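Cytolethal distending toxin subunit A (Haemophilus ducreyi, PDB 1SR4) is the lectin-like subunit of a bacterial genotoxin and, with CdtC, probably forms the heterodimer required for delivery of CdtB. Local coordinates at residues A[91-94]-A[95-98]. Numbering follows the deposited sequence.
Sequences QDFG and NIRN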
ATOM      1  N   GLN A  91       5.899 -16.432  21.439  1.00 12.14           N
ATOM      2  CA  GLN A  91       7.265 -15.989  21.162  1.00 14.77           C
ATOM      3  C   GLN A  91       8.213 -17.127  20.787  1.00 14.43           C
ATOM      4  O   GLN A  91       9.116 -16.946  19.978  1.00 15.69           O
ATOM      5  CB  GLN A  91       7.839 -15.230  22.361  1.00 15.80           C
ATOM      6  CG  GLN A  91       7.069 -13.972  22.691  1.00 16.97           C
ATOM      7  CD  GLN A  91       6.116 -14.187  23.825  1.00 20.07           C
ATOM      8  OE1 GLN A  91       5.484 -15.262  23.944  1.00 18.57           O
ATOM      9  NE2 GLN A  91       5.983 -13.178  24.670  1.00 16.40           N
ATOM     10  N   ASP A  92       7.986 -18.303  21.355  1.00 13.65           N
ATOM     11  CA  ASP A  92       8.846 -19.443  21.085  1.00 13.17           C
ATOM     12  C   ASP A  92       8.580 -20.086  19.732  1.00 13.43           C
ATOM     13  O   ASP A  92       9.319 -20.970  19.337  1.00 12.84           O
ATOM     14  CB  ASP A  92       8.695 -20.479  22.203  1.00 12.52           C
ATOM     15  CG  ASP A  92       7.246 -20.944  22.386  1.00 15.84           C
ATOM     16  OD1 ASP A  92       6.323 -20.121  22.218  1.00 14.44           O
ATOM     17  OD2 ASP A  92       7.030 -22.124  22.723  1.00 16.36           O
ATOM     18  N   PHE A  93       7.531 -19.659  19.023  1.00 12.28           N
ATOM     19  CA  PHE A  93       7.233 -20.236  17.698  1.00 12.46           C
ATOM     20  C   PHE A  93       8.246 -19.776  16.650  1.00 12.59           C
ATOM     21  O   PHE A  93       8.535 -20.489  15.698  1.00 11.62           O
ATOM     22  CB  PHE A  93       5.843 -19.827  17.203  1.00 12.16           C
ATOM     23  CG  PHE A  93       4.699 -20.550  17.870  1.00 14.16           C
ATOM     24  CD1 PHE A  93       4.762 -20.911  19.216  1.00 11.95           C
ATOM     25  CD2 PHE A  93       3.505 -20.751  17.178  1.00 13.38           C
ATOM     26  CE1 PHE A  93       3.654 -21.449  19.862  1.00 12.45           C
ATOM     27  CE2 PHE A  93       2.390 -21.285  17.814  1.00 13.28           C
ATOM     28  CZ  PHE A  93       2.463 -21.634  19.163  1.00 13.69           C
ATOM     29  N   GLY A  94       8.770 -18.569  16.803  1.00 11.33           N
ATOM     30  CA  GLY A  94       9.728 -18.109  15.817  1.00 12.24           C
ATOM     31  C   GLY A  94       9.087 -17.793  14.467  1.00 12.69           C
ATOM     32  O   GLY A  94       7.891 -17.470  14.370  1.00 12.99           O
ATOM     33  N   ASN A  95       9.878 -17.907  13.412  1.00 10.80           N
ATOM     34  CA  ASN A  95       9.424 -17.560  12.068  1.00  9.54           C
ATOM     35  C   ASN A  95       8.373 -18.457  11.381  1.00  9.74           C
ATOM     36  O   ASN A  95       8.037 -18.219  10.205  1.00  7.01           O
ATOM     37  CB  ASN A  95      10.653 -17.375  11.158  1.00  9.24           C
ATOM     38  CG  ASN A  95      11.610 -16.295  11.669  1.00 12.71           C
ATOM     39  OD1 ASN A  95      11.267 -15.502  12.554  1.00 10.94           O
ATOM     40  ND2 ASN A  95      12.817 -16.252  11.097  1.00 11.24           N
ATOM     41  N   ILE A  96       7.848 -19.470  12.078  1.00  7.18           N
ATOM     42  CA  ILE A  96       6.811 -20.302  11.469  1.00  8.67           C
ATOM     43  C   ILE A  96       5.506 -19.481  11.457  1.00  9.13           C
ATOM     44  O   ILE A  96       4.485 -19.903  10.891  1.00  7.75           O
ATOM     45  CB  ILE A  96       6.551 -21.605  12.262  1.00 10.44           C
ATOM     46  CG1 ILE A  96       5.971 -21.280  13.644  1.00 10.66           C
ATOM     47  CG2 ILE A  96       7.842 -22.412  12.374  1.00 10.04           C
ATOM     48  CD1 ILE A  96       5.524 -22.520  14.440  1.00 14.41           C
ATOM     49  N   ARG A  97       5.563 -18.304  12.083  1.00  8.35           N
ATOM     50  CA  ARG A  97       4.408 -17.393  12.163  1.00  8.39           C
ATOM     51  C   ARG A  97       4.346 -16.378  11.015  1.00  8.09           C
ATOM     52  O   ARG A  97       3.340 -15.684  10.851  1.00  9.20           O
ATOM     53  CB  ARG A  97       4.449 -16.641  13.491  1.00  6.93           C
ATOM     54  CG  ARG A  97       4.272 -17.545  14.710  1.00  8.59           C
ATOM     55  CD  ARG A  97       4.512 -16.760  15.995  1.00  9.86           C
ATOM     56  NE  ARG A  97       5.875 -16.238  16.034  1.00  8.02           N
ATOM     57  CZ  ARG A  97       6.287 -15.320  16.902  1.00  8.67           C
ATOM     58  NH1 ARG A  97       5.445 -14.828  17.812  1.00  6.97           N
ATOM     59  NH2 ARG A  97       7.531 -14.865  16.839  1.00  5.28           N
ATOM     60  N   ASN A  98       5.416 -16.304  10.225  1.00  7.75           N
ATOM     61  CA  ASN A  98       5.515 -15.367   9.109  1.00  8.43           C
ATOM     62  C   ASN A  98       5.337 -16.039   7.764  1.00  8.82           C
ATOM     63  O   ASN A  98       5.775 -17.162   7.563  1.00  9.23           O
ATOM     64  CB  ASN A  98       6.878 -14.642   9.122  1.00  6.32           C
ATOM     65  CG  ASN A  98       7.098 -13.855  10.390  1.00  8.68           C
ATOM     66  OD1 ASN A  98       6.204 -13.146  10.849  1.00  6.71           O
ATOM     67  ND2 ASN A  98       8.293 -13.971  10.968  1.00  8.35           N
TER
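Arg97 turns back on the residues just before it and spends its NE on the carbonyl oxygen of Gly94, a worked example of a side chain closing a turn that its own backbone closes only loosely. The Arg97 NE to Gly94 O bond is 2.9 Å long and nearly straight, with an N-H...O angle of 169°; the oxygen lies at the guanidinium edge, close to its plane, while the donor is tilted 17° from the carbonyl plane. Gly94 O also accepts a weak bond from Arg97 N, at 3.4 Å, so the side chain supplies the shorter of two bonds from one residue. A bend at chi3 (-61°) in the otherwise extended chain swings NE round to this acceptor. The far end is held as well: Arg97 NH1 donates to Asn87 OD1 and Ser90 OG, earlier in the same loop.

Apolar atoms pack alongside. Phe93 CB rests on Arg97 CD at 3.6 Å, the two side chains crossing near a right angle, and Phe93 CD2 meets Ile96 CD1 at 3.8 Å. Beyond them the Phe93 ring meets Tyr85 edge-to-face. One residue on, Asn98 N bonds to Asn95 O at 3.2 Å, while Asn98 OD1 and ND2 are taken by Val199 N and Gln115 OE1.

Gly94, with its positive phi, interrupts the helical backbone angles of Gln91 to Phe93 before the 3-10 segment 95-97, in this connection between strands 82-86 and 99-103 of the ricin-type beta-trefoil. Tied to three loop residues, the guanidinium of the buried Arg97 is probably restricted in its rotation, and the cation is probably stabilised in part by the neutral oxygens Gly94 O, Asn87 OD1 and Ser90 OG.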